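Local coordinates for protein DyP-type peroxidase (PDB 6FSK) that probably uses heme b to reduce hydrogen peroxide while oxidising dyes and other substrates, apparently including Mn(II), as a dye-decolorizing peroxidase, at residues L190-V198 and N350-I358; R282-I291 and L300-F310. The protein carries 1 engineered substitution. All coordinates share one frame; numbering follows the deposited sequence.

Interaction 1 (L190-V198 and N350-I358). Unlike the reference sequence in segment 190-198: His195 (reference Asn). With HEM (protoporphyrin IX containing Fe), chain C.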
loop_
_atom_site.group_PDB
_atom_site.type_symbol
_atom_site.label_atom_id
_atom_site.label_comp_id
_atom_site.label_asym_id
_atom_site.label_seq_id
_atom_site.Cartn_x
_atom_site.Cartn_y
_atom_site.Cartn_z
ATOM N N LEU A 190 -3.233 14.069 0.745
ATOM C CA LEU A 190 -2.449 13.612 1.893
ATOM C C LEU A 190 -2.644 12.113 2.069
ATOM O O LEU A 190 -3.722 11.599 2.023
ATOM C CB LEU A 190 -2.883 14.364 3.156
ATOM C CG LEU A 190 -2.203 13.947 4.474
ATOM C CD1 LEU A 190 -0.733 14.322 4.291
ATOM C CD2 LEU A 190 -2.796 14.713 5.660
ATOM N N ASP A 191 -1.533 11.378 2.194
ATOM C CA ASP A 191 -1.491 9.910 2.223
ATOM C C ASP A 191 -0.834 9.509 3.519
ATOM O O ASP A 191 -0.042 10.249 4.097
ATOM C CB ASP A 191 -0.627 9.453 1.025
ATOM C CG ASP A 191 -0.802 7.962 0.644
ATOM O OD1 ASP A 191 -1.763 7.289 1.052
ATOM O OD2 ASP A 191 0.101 7.461 -0.080
ATOM N N GLY A 192 -1.197 8.350 3.999
ATOM C CA GLY A 192 -0.622 7.849 5.247
ATOM C C GLY A 192 -1.403 8.091 6.506
ATOM O O GLY A 192 -0.831 8.063 7.574
ATOM N N ILE A 193 -2.699 8.389 6.406
ATOM C CA ILE A 193 -3.495 8.851 7.514
ATOM C C ILE A 193 -3.993 7.639 8.301
ATOM O O ILE A 193 -3.942 7.586 9.529
ATOM C CB ILE A 193 -4.673 9.717 7.054
ATOM C CG1 ILE A 193 -4.121 10.956 6.297
ATOM C CG2 ILE A 193 -5.642 10.055 8.181
ATOM C CD1 ILE A 193 -5.153 11.745 5.547
ATOM N N SER A 194 -4.673 6.736 7.581
ATOM C CA SER A 194 -5.424 5.686 8.247
ATOM C C SER A 194 -4.751 4.317 8.179
ATOM O O SER A 194 -4.691 3.719 7.112
ATOM C CB SER A 194 -6.870 5.561 7.695
ATOM O OG SER A 194 -7.641 4.552 8.385
ATOM N N HIS A 195 -4.335 3.781 9.344
ATOM C CA HIS A 195 -3.767 2.450 9.443
ATOM C C HIS A 195 -4.418 1.727 10.601
ATOM O O HIS A 195 -4.925 2.379 11.508
ATOM C CB HIS A 195 -2.291 2.426 9.735
ATOM C CG HIS A 195 -1.484 3.193 8.745
ATOM N ND1 HIS A 195 -1.282 2.711 7.460
ATOM C CD2 HIS A 195 -0.886 4.396 8.827
ATOM C CE1 HIS A 195 -0.588 3.621 6.779
ATOM N NE2 HIS A 195 -0.338 4.658 7.584
ATOM N N PRO A 196 -4.410 0.400 10.583
ATOM C CA PRO A 196 -4.980 -0.275 11.735
ATOM C C PRO A 196 -4.052 -0.113 12.936
ATOM O O PRO A 196 -2.798 -0.183 12.798
ATOM C CB PRO A 196 -4.987 -1.730 11.328
ATOM C CG PRO A 196 -3.838 -1.812 10.300
ATOM C CD PRO A 196 -4.031 -0.556 9.521
ATOM N N ALA A 197 -4.647 0.043 14.099
ATOM C CA ALA A 197 -3.836 -0.104 15.320
ATOM C C ALA A 197 -3.661 -1.591 15.601
ATOM O O ALA A 197 -4.581 -2.377 15.395
ATOM C CB ALA A 197 -4.515 0.575 16.481
ATOM N N VAL A 198 -2.506 -1.977 16.181
ATOM C CA VAL A 198 -2.178 -3.362 16.382
ATOM C C VAL A 198 -2.046 -3.581 17.879
ATOM O O VAL A 198 -1.232 -2.954 18.571
ATOM C CB VAL A 198 -0.851 -3.696 15.689
ATOM C CG1 VAL A 198 -0.453 -5.103 15.967
ATOM C CG2 VAL A 198 -1.063 -3.457 14.175
ATOM N N ASN A 350 -9.021 -9.250 9.035
ATOM C CA ASN A 350 -8.131 -9.875 8.082
ATOM C C ASN A 350 -8.047 -9.174 6.760
ATOM O O ASN A 350 -7.213 -9.558 5.958
ATOM C CB ASN A 350 -8.460 -11.360 7.901
ATOM C CG ASN A 350 -9.735 -11.602 7.116
ATOM O OD1 ASN A 350 -10.608 -10.731 6.958
ATOM N ND2 ASN A 350 -9.955 -12.873 6.800
ATOM N N ARG A 351 -8.774 -8.126 6.537
ATOM C CA ARG A 351 -8.669 -7.328 5.319
ATOM C C ARG A 351 -7.816 -6.119 5.555
ATOM O O ARG A 351 -7.555 -5.383 4.610
ATOM C CB ARG A 351 -10.040 -6.864 4.928
ATOM C CG ARG A 351 -11.084 -7.992 4.829
ATOM C CD ARG A 351 -10.875 -8.799 3.612
ATOM N NE ARG A 351 -11.895 -9.857 3.546
ATOM C CZ ARG A 351 -11.683 -11.095 3.151
ATOM N NH1 ARG A 351 -10.459 -11.530 2.911
ATOM N NH2 ARG A 351 -12.693 -11.929 3.066
ATOM N N ARG A 352 -7.300 -5.921 6.759
ATOM C CA ARG A 352 -6.539 -4.720 7.058
ATOM C C ARG A 352 -5.109 -4.886 6.586
ATOM O O ARG A 352 -4.546 -5.990 6.594
ATOM C CB ARG A 352 -6.574 -4.383 8.573
ATOM C CG ARG A 352 -7.997 -4.214 9.061
ATOM C CD ARG A 352 -8.804 -3.161 8.402
ATOM N NE ARG A 352 -8.192 -1.817 8.453
ATOM C CZ ARG A 352 -8.282 -0.975 9.438
ATOM N NH1 ARG A 352 -8.906 -1.308 10.610
ATOM N NH2 ARG A 352 -7.684 0.190 9.344
ATOM N N ILE A 353 -4.512 -3.747 6.208
ATOM C CA ILE A 353 -3.127 -3.687 5.778
ATOM C C ILE A 353 -2.462 -2.491 6.334
ATOM O O ILE A 353 -3.100 -1.461 6.600
ATOM C CB ILE A 353 -3.008 -3.674 4.203
ATOM C CG1 ILE A 353 -3.727 -2.428 3.605
ATOM C CG2 ILE A 353 -3.521 -4.947 3.600
ATOM C CD1 ILE A 353 -3.484 -2.287 2.114
ATOM N N ILE A 354 -1.125 -2.621 6.534
ATOM C CA ILE A 354 -0.344 -1.496 6.942
ATOM C C ILE A 354 0.422 -1.049 5.714
ATOM O O ILE A 354 1.206 -1.799 5.181
ATOM C CB ILE A 354 0.636 -1.816 8.100
ATOM C CG1 ILE A 354 -0.151 -2.089 9.384
ATOM C CG2 ILE A 354 1.617 -0.701 8.272
ATOM C CD1 ILE A 354 0.759 -2.621 10.478
ATOM N N ARG A 355 0.257 0.223 5.330
ATOM C CA ARG A 355 0.935 0.766 4.118
ATOM C C ARG A 355 2.158 1.566 4.451
ATOM O O ARG A 355 2.199 2.327 5.447
ATOM C CB ARG A 355 -0.017 1.656 3.352
ATOM C CG ARG A 355 -1.160 0.913 2.761
ATOM C CD ARG A 355 -2.300 1.821 2.294
ATOM N NE ARG A 355 -2.898 2.554 3.422
ATOM C CZ ARG A 355 -3.013 3.878 3.446
ATOM N NH1 ARG A 355 -2.661 4.652 2.408
ATOM N NH2 ARG A 355 -3.480 4.437 4.518
ATOM N N ARG A 356 3.212 1.399 3.656
ATOM C CA ARG A 356 4.476 2.107 3.856
ATOM C C ARG A 356 4.887 2.753 2.490
ATOM O O ARG A 356 6.073 2.665 2.150
ATOM C CB ARG A 356 5.581 1.210 4.381
ATOM C CG ARG A 356 5.275 0.497 5.640
ATOM C CD ARG A 356 5.222 1.427 6.846
ATOM N NE ARG A 356 5.013 0.694 8.065
ATOM C CZ ARG A 356 4.311 1.091 9.128
ATOM N NH1 ARG A 356 3.691 2.230 9.159
ATOM N NH2 ARG A 356 4.235 0.278 10.199
ATOM N N GLY A 357 3.958 3.358 1.777
ATOM C CA GLY A 357 4.270 3.972 0.450
ATOM C C GLY A 357 5.232 5.105 0.510
ATOM O O GLY A 357 5.396 5.807 1.553
ATOM N N ILE A 358 5.922 5.277 -0.584
ATOM C CA ILE A 358 6.657 6.500 -0.786
ATOM C C ILE A 358 6.460 6.879 -2.270
ATOM O O ILE A 358 6.453 6.028 -3.155
ATOM C CB ILE A 358 8.190 6.353 -0.437
ATOM C CG1 ILE A 358 8.923 7.704 -0.440
ATOM C CG2 ILE A 358 8.921 5.335 -1.290
ATOM C CD1 ILE A 358 10.337 7.687 0.139
HETATM C CHA HEM C . -5.974 5.183 1.597
HETATM C CHB HEM C . -4.079 7.077 -2.411
HETATM C CHC HEM C . -3.074 2.631 -3.959
HETATM C CHD HEM C . -5.252 0.698 -0.086
HETATM C C1A HEM C . -5.546 6.126 0.660
HETATM C C2A HEM C . -5.645 7.546 0.788
HETATM C C3A HEM C . -5.075 8.081 -0.302
HETATM C C4A HEM C . -4.698 6.985 -1.141
HETATM C CMA HEM C . -4.995 9.528 -0.647
HETATM C CAA HEM C . -6.310 8.274 1.945
HETATM C CBA HEM C . -5.427 8.708 3.108
HETATM C CGA HEM C . -4.931 7.549 3.932
HETATM O O1A HEM C . -5.687 6.976 4.720
HETATM O O2A HEM C . -3.726 7.215 3.806
HETATM C C1B HEM C . -3.625 6.038 -3.228
HETATM C C2B HEM C . -2.941 6.169 -4.433
HETATM C C3B HEM C . -2.605 4.935 -4.894
HETATM C C4B HEM C . -3.159 4.009 -3.896
HETATM C CMB HEM C . -2.651 7.464 -5.149
HETATM C CAB HEM C . -1.906 4.450 -6.105
HETATM C CBB HEM C . -1.087 5.200 -6.810
HETATM C C1C HEM C . -3.620 1.685 -3.146
HETATM C C2C HEM C . -3.640 0.291 -3.287
HETATM C C3C HEM C . -4.273 -0.281 -2.222
HETATM C C4C HEM C . -4.608 0.807 -1.335
HETATM C CMC HEM C . -3.015 -0.438 -4.446
HETATM C CAC HEM C . -4.652 -1.684 -1.900
HETATM C CBC HEM C . -4.878 -2.632 -2.833
HETATM C C1D HEM C . -5.564 1.801 0.715
HETATM C C2D HEM C . -6.082 1.596 2.103
HETATM C C3D HEM C . -6.238 2.888 2.583
HETATM C C4D HEM C . -5.892 3.773 1.483
HETATM C CMD HEM C . -6.320 0.331 2.826
HETATM C CAD HEM C . -6.800 3.320 3.933
HETATM C CBD HEM C . -8.295 3.389 3.954
HETATM C CGD HEM C . -8.818 3.691 5.337
HETATM O O1D HEM C . -9.640 4.640 5.365
HETATM O O2D HEM C . -8.365 3.118 6.307
HETATM N NA HEM C . -5.053 5.757 -0.593
HETATM N NB HEM C . -3.828 4.728 -2.950
HETATM N NC HEM C . -4.351 1.995 -1.974
HETATM N ND HEM C . -5.548 3.093 0.384
HETATM FE FE HEM C . -4.772 3.901 -1.305
HETATM O O HOH W 1 -6.438 1.277 6.877
HETATM O O HOH W 2 -3.307 1.176 5.957
HETATM O O HOH W 3 -7.547 3.074 10.645
#
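Arg355 meets Ser194 with the rim of its guanidinium group, Arg355 NH2 giving a hydrogen bond to Ser194 O at 3.0 Å. This is the heme-propionate site: Gly192, Ile193, Ser194 and Arg355 all bind heme b. Arg355 NH1 and NH2 both donate to HEM O2A, Arg355 NH2 at 2.9 Å. Arg355 NH1 also makes a salt bridge with Asp191 OD1 at 3.1 Å, though its hydrogen bond is bent and weak. HEM C3D lies 3.4 Å from the guanidinium plane of Arg355 on one face, with His195 CE1 over the opposite one; folded in by the bend at chi3 (-63°), the group is sandwiched between porphyrin and His195 ring. Backbone N-H groups of Gly192 and Ile193 join it on O2A, while Ser194 OG donates to HEM O2D of the other propionate at 2.6 Å. A leucine in place of Arg355 has no N-H, and would probably leave O2A to the Gly192 and Ile193 donors and Asp191 OD1 without its positive mate.

Farther out, a water gathers Arg355 NE, Ser194 O, Ile353 O and His195 ND1. Arg352, curled by bends at chi2 and chi3, lays its guanidinium on Pro196 CB, and another water joins its NH2 to HEM O2D. Pro196 CG packs on Ile354 CG1 at 3.8 Å. Strand 354-360 edges the antiparallel sheet beside strand 379-386, and strand 197-198 pairs in parallel with strand 211-212.

Interaction 2 (R282-I291 and L300-F310). With HEM (protoporphyrin IX containing Fe), chain C.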
loop_
_atom_site.group_PDB
_atom_site.type_symbol
_atom_site.label_atom_id
_atom_site.label_comp_id
_atom_site.label_asym_id
_atom_site.label_seq_id
_atom_site.Cartn_x
_atom_site.Cartn_y
_atom_site.Cartn_z
ATOM N N ARG A 282 -11.471 11.794 0.592
ATOM C CA ARG A 282 -10.897 12.901 1.346
ATOM C C ARG A 282 -10.583 14.013 0.439
ATOM O O ARG A 282 -10.243 13.757 -0.721
ATOM C CB ARG A 282 -9.596 12.478 2.107
ATOM C CG ARG A 282 -9.706 11.381 3.139
ATOM C CD ARG A 282 -8.385 11.047 3.782
ATOM N NE ARG A 282 -8.525 9.983 4.738
ATOM C CZ ARG A 282 -8.888 10.142 6.020
ATOM N NH1 ARG A 282 -8.989 11.336 6.591
ATOM N NH2 ARG A 282 -9.039 9.104 6.772
ATOM N N TRP A 283 -10.688 15.248 0.964
ATOM C CA TRP A 283 -10.106 16.403 0.286
ATOM C C TRP A 283 -8.585 16.222 0.236
ATOM O O TRP A 283 -8.014 15.426 1.011
ATOM C CB TRP A 283 -10.523 17.651 1.101
ATOM C CG TRP A 283 -11.974 17.863 1.129
ATOM C CD1 TRP A 283 -12.841 17.431 2.093
ATOM C CD2 TRP A 283 -12.790 18.555 0.155
ATOM N NE1 TRP A 283 -14.149 17.797 1.768
ATOM C CE2 TRP A 283 -14.129 18.509 0.626
ATOM C CE3 TRP A 283 -12.526 19.241 -1.004
ATOM C CZ2 TRP A 283 -15.200 19.086 -0.091
ATOM C CZ3 TRP A 283 -13.578 19.840 -1.687
ATOM C CH2 TRP A 283 -14.907 19.718 -1.241
ATOM N N LYS A 284 -7.948 16.989 -0.636
ATOM C CA LYS A 284 -6.479 16.931 -0.762
ATOM C C LYS A 284 -5.797 17.162 0.542
ATOM O O LYS A 284 -4.748 16.568 0.820
ATOM C CB LYS A 284 -6.026 17.866 -1.878
ATOM C CG LYS A 284 -6.272 17.332 -3.261
ATOM C CD LYS A 284 -5.707 18.265 -4.320
ATOM C CE LYS A 284 -5.920 17.729 -5.709
ATOM N NZ LYS A 284 -5.396 18.617 -6.765
ATOM N N SER A 285 -6.359 18.035 1.393
ATOM C CA SER A 285 -5.815 18.232 2.724
ATOM C C SER A 285 -5.765 17.017 3.649
ATOM O O SER A 285 -4.986 17.011 4.604
ATOM C CB SER A 285 -6.743 19.223 3.439
ATOM O OG SER A 285 -8.029 18.686 3.720
ATOM N N GLY A 286 -6.615 16.018 3.393
ATOM C CA GLY A 286 -6.787 14.876 4.232
ATOM C C GLY A 286 -8.108 14.902 4.980
ATOM O O GLY A 286 -8.487 13.939 5.642
ATOM N N ALA A 287 -8.861 16.007 4.908
ATOM C CA ALA A 287 -10.115 16.056 5.613
ATOM C C ALA A 287 -11.107 15.021 4.993
ATOM O O ALA A 287 -11.312 15.051 3.787
ATOM C CB ALA A 287 -10.723 17.453 5.560
ATOM N N PRO A 288 -11.738 14.181 5.792
ATOM C CA PRO A 288 -12.608 13.187 5.261
ATOM C C PRO A 288 -13.907 13.796 4.850
ATOM O O PRO A 288 -14.497 14.573 5.624
ATOM C CB PRO A 288 -12.748 12.201 6.385
ATOM C CG PRO A 288 -12.500 13.025 7.630
ATOM C CD PRO A 288 -11.572 14.041 7.245
ATOM N N ILE A 289 -14.397 13.442 3.659
ATOM C CA ILE A 289 -15.655 13.984 3.185
ATOM C C ILE A 289 -16.801 13.463 4.045
ATOM O O ILE A 289 -17.865 14.125 4.126
ATOM C CB ILE A 289 -15.909 13.699 1.678
ATOM C CG1 ILE A 289 -16.118 12.245 1.467
ATOM C CG2 ILE A 289 -14.799 14.329 0.841
ATOM C CD1 ILE A 289 -16.276 11.912 -0.007
ATOM N N GLU A 290 -16.707 12.298 4.710
ATOM C CA GLU A 290 -17.774 11.818 5.528
ATOM C C GLU A 290 -18.089 12.805 6.668
ATOM O O GLU A 290 -19.255 12.883 7.085
ATOM C CB GLU A 290 -17.419 10.440 6.077
ATOM C CG GLU A 290 -18.398 9.745 6.983
ATOM C CD GLU A 290 -19.732 9.397 6.322
ATOM O OE1 GLU A 290 -19.882 9.445 5.054
ATOM O OE2 GLU A 290 -20.634 9.010 7.101
ATOM N N ILE A 291 -17.061 13.483 7.162
ATOM C CA ILE A 291 -17.224 14.512 8.236
ATOM C C ILE A 291 -17.536 15.844 7.590
ATOM O O ILE A 291 -18.469 16.576 8.086
ATOM C CB ILE A 291 -15.998 14.567 9.146
ATOM C CG1 ILE A 291 -15.782 13.208 9.802
ATOM C CG2 ILE A 291 -16.118 15.712 10.186
ATOM C CD1 ILE A 291 -14.598 13.084 10.742
ATOM N N LEU A 300 -9.347 20.389 10.441
ATOM C CA LEU A 300 -9.765 18.993 10.703
ATOM C C LEU A 300 -8.703 18.080 10.129
ATOM O O LEU A 300 -8.306 17.077 10.779
ATOM C CB LEU A 300 -11.134 18.697 10.054
ATOM C CG LEU A 300 -11.582 17.254 10.013
ATOM C CD1 LEU A 300 -11.690 16.618 11.369
ATOM C CD2 LEU A 300 -12.904 17.120 9.271
ATOM N N ALA A 301 -8.309 18.364 8.903
ATOM C CA ALA A 301 -7.310 17.529 8.195
ATOM C C ALA A 301 -6.034 17.338 9.042
ATOM O O ALA A 301 -5.485 16.265 9.083
ATOM C CB ALA A 301 -7.006 18.110 6.849
ATOM N N ALA A 302 -5.574 18.391 9.668
ATOM C CA ALA A 302 -4.293 18.396 10.359
ATOM C C ALA A 302 -4.407 17.773 11.730
ATOM O O ALA A 302 -3.387 17.578 12.354
ATOM C CB ALA A 302 -3.857 19.851 10.534
ATOM N N ASP A 303 -5.603 17.419 12.204
ATOM C CA ASP A 303 -5.790 16.899 13.562
ATOM C C ASP A 303 -6.020 15.371 13.522
ATOM O O ASP A 303 -7.144 14.909 13.242
ATOM C CB ASP A 303 -7.012 17.577 14.166
ATOM C CG ASP A 303 -7.237 17.255 15.689
ATOM O OD1 ASP A 303 -6.499 16.385 16.225
ATOM O OD2 ASP A 303 -8.155 17.893 16.315
ATOM N N ALA A 304 -4.979 14.613 13.877
ATOM C CA ALA A 304 -5.048 13.164 13.955
ATOM C C ALA A 304 -6.075 12.682 14.930
ATOM O O ALA A 304 -6.508 11.514 14.791
ATOM C CB ALA A 304 -3.691 12.519 14.263
ATOM N N GLN A 305 -6.428 13.507 15.915
ATOM C CA GLN A 305 -7.449 13.122 16.850
ATOM C C GLN A 305 -8.859 13.143 16.269
ATOM O O GLN A 305 -9.778 12.587 16.897
ATOM C CB GLN A 305 -7.461 14.037 18.122
ATOM C CG GLN A 305 -6.128 14.081 18.869
ATOM C CD GLN A 305 -5.903 12.759 19.517
ATOM O OE1 GLN A 305 -6.791 12.291 20.215
ATOM N NE2 GLN A 305 -4.748 12.159 19.332
ATOM N N ARG A 306 -9.044 13.779 15.129
ATOM C CA ARG A 306 -10.376 13.908 14.555
ATOM C C ARG A 306 -10.515 13.427 13.102
ATOM O O ARG A 306 -11.635 13.139 12.687
ATOM C CB ARG A 306 -10.855 15.387 14.645
ATOM C CG ARG A 306 -10.972 15.902 16.064
ATOM C CD ARG A 306 -11.626 17.282 16.099
ATOM N NE ARG A 306 -10.888 18.319 15.377
ATOM C CZ ARG A 306 -11.397 19.167 14.444
ATOM N NH1 ARG A 306 -12.642 19.114 13.984
ATOM N NH2 ARG A 306 -10.601 20.105 13.958
ATOM N N ASN A 307 -9.417 13.454 12.333
ATOM C CA ASN A 307 -9.499 13.292 10.892
ATOM C C ASN A 307 -9.809 11.833 10.477
ATOM O O ASN A 307 -9.954 11.619 9.268
ATOM C CB ASN A 307 -8.251 13.811 10.232
ATOM C CG ASN A 307 -7.013 12.973 10.500
ATOM O OD1 ASN A 307 -7.054 11.885 11.059
ATOM N ND2 ASN A 307 -5.877 13.505 10.047
ATOM N N ASN A 308 -9.899 10.896 11.406
ATOM C CA ASN A 308 -10.228 9.510 11.051
ATOM C C ASN A 308 -11.376 8.901 11.824
ATOM O O ASN A 308 -11.629 7.723 11.793
ATOM C CB ASN A 308 -8.915 8.701 11.054
ATOM C CG ASN A 308 -9.013 7.479 10.168
ATOM O OD1 ASN A 308 -9.587 7.540 9.104
ATOM N ND2 ASN A 308 -8.392 6.423 10.610
ATOM N N LYS A 309 -12.091 9.749 12.581
ATOM C CA LYS A 309 -13.185 9.261 13.441
ATOM C C LYS A 309 -14.489 9.341 12.666
ATOM O O LYS A 309 -15.285 10.325 12.757
ATOM C CB LYS A 309 -13.274 10.240 14.653
ATOM C CG LYS A 309 -14.446 9.959 15.540
ATOM C CD LYS A 309 -14.261 8.669 16.211
ATOM C CE LYS A 309 -14.560 8.796 17.712
ATOM N NZ LYS A 309 -15.243 7.525 18.057
ATOM N N PHE A 310 -14.718 8.329 11.851
ATOM C CA PHE A 310 -15.962 8.177 11.057
ATOM C C PHE A 310 -16.038 6.716 10.693
ATOM O O PHE A 310 -15.003 6.004 10.726
ATOM C CB PHE A 310 -15.994 9.050 9.807
ATOM C CG PHE A 310 -14.844 8.793 8.836
ATOM C CD1 PHE A 310 -13.659 9.437 8.991
ATOM C CD2 PHE A 310 -15.003 7.904 7.792
ATOM C CE1 PHE A 310 -12.614 9.223 8.124
ATOM C CE2 PHE A 310 -13.998 7.685 6.924
ATOM C CZ PHE A 310 -12.829 8.325 7.083
HETATM C CHA HEM C . -5.974 5.183 1.597
HETATM C CHB HEM C . -4.079 7.077 -2.411
HETATM C CHC HEM C . -3.074 2.631 -3.959
HETATM C CHD HEM C . -5.252 0.698 -0.086
HETATM C C1A HEM C . -5.546 6.126 0.660
HETATM C C2A HEM C . -5.645 7.546 0.788
HETATM C C3A HEM C . -5.075 8.081 -0.302
HETATM C C4A HEM C . -4.698 6.985 -1.141
HETATM C CMA HEM C . -4.995 9.528 -0.647
HETATM C CAA HEM C . -6.310 8.274 1.945
HETATM C CBA HEM C . -5.427 8.708 3.108
HETATM C CGA HEM C . -4.931 7.549 3.932
HETATM O O1A HEM C . -5.687 6.976 4.720
HETATM O O2A HEM C . -3.726 7.215 3.806
HETATM C C1B HEM C . -3.625 6.038 -3.228
HETATM C C2B HEM C . -2.941 6.169 -4.433
HETATM C C3B HEM C . -2.605 4.935 -4.894
HETATM C C4B HEM C . -3.159 4.009 -3.896
HETATM C CMB HEM C . -2.651 7.464 -5.149
HETATM C CAB HEM C . -1.906 4.450 -6.105
HETATM C CBB HEM C . -1.087 5.200 -6.810
HETATM C C1C HEM C . -3.620 1.685 -3.146
HETATM C C2C HEM C . -3.640 0.291 -3.287
HETATM C C3C HEM C . -4.273 -0.281 -2.222
HETATM C C4C HEM C . -4.608 0.807 -1.335
HETATM C CMC HEM C . -3.015 -0.438 -4.446
HETATM C CAC HEM C . -4.652 -1.684 -1.900
HETATM C CBC HEM C . -4.878 -2.632 -2.833
HETATM C C1D HEM C . -5.564 1.801 0.715
HETATM C C2D HEM C . -6.082 1.596 2.103
HETATM C C3D HEM C . -6.238 2.888 2.583
HETATM C C4D HEM C . -5.892 3.773 1.483
HETATM C CMD HEM C . -6.320 0.331 2.826
HETATM C CAD HEM C . -6.800 3.320 3.933
HETATM C CBD HEM C . -8.295 3.389 3.954
HETATM C CGD HEM C . -8.818 3.691 5.337
HETATM O O1D HEM C . -9.640 4.640 5.365
HETATM O O2D HEM C . -8.365 3.118 6.307
HETATM N NA HEM C . -5.053 5.757 -0.593
HETATM N NB HEM C . -3.828 4.728 -2.950
HETATM N NC HEM C . -4.351 1.995 -1.974
HETATM N ND HEM C . -5.548 3.093 0.384
HETATM FE FE HEM C . -4.772 3.901 -1.305
#
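Arg282 NH1 is gripped by two backbone carbonyls, Asn307 O across the contact at 2.9 Å and Gly286 O at 2.8 Å. Gly286 closes a type I beta turn begun by Trp283, and Ser285 adds an ST turn, its OG accepting from Ala287 N as well as bonding Asp296. Both carbonyls lie close to the guanidinium plane, and the bond to Asn307 O is nearly straight (174°), which fixes the rotation of the group. Arg282 NH2 has a weak hydrogen bond to Asn308 OD1, an atom that also accepts from Arg336. The arginine chain runs extended from CG to NE, passing the propionate carbon HEM CBA 3.7 Å from Arg282 NE; this is how the loop lines the heme pocket.

Apolar side chains join this loop to helix 298-302 and the loop after it. Ala301 CB fits against the turn at Ser285, and Pro288 CD meets the Leu300 CD2 methyl at 3.9 Å. Phe310 CG stands between its backbone N and carbonyl carbon (chi1 59°), which turns the ring to put CE1 3.5 Å from Pro288 CB, with Arg282 NH2 at the ring edge. Ile291 crosses Leu300 obliquely, and its CD1 ends 3.5 Å from both Arg306 O and Lys309 O.

How the interactions relate
Interactions 1 and 2 meet at the heme propionates, their centres about 15 Å apart. Both segments of interaction 2, 282-291 and 300-310, fall in sequence between those of interaction 1 and return to touch its first one. Leu190 N lies 2.9 Å from Lys284 O in a backbone hydrogen bond, Ser194 OG makes a weak one with Asn308 ND2 at 3.0 Å, and Ile193 CG2 packs on Asn307 OD1 at 3.7 Å. Interaction 1 supplies polar grips on both carboxylates, whereas interaction 2 brushes the carbon arm of one of them. Arg336, itself bonded to the heme, ties in interaction 2 through Asn308 and Phe310. The iron itself is held by His329, its axial ligand.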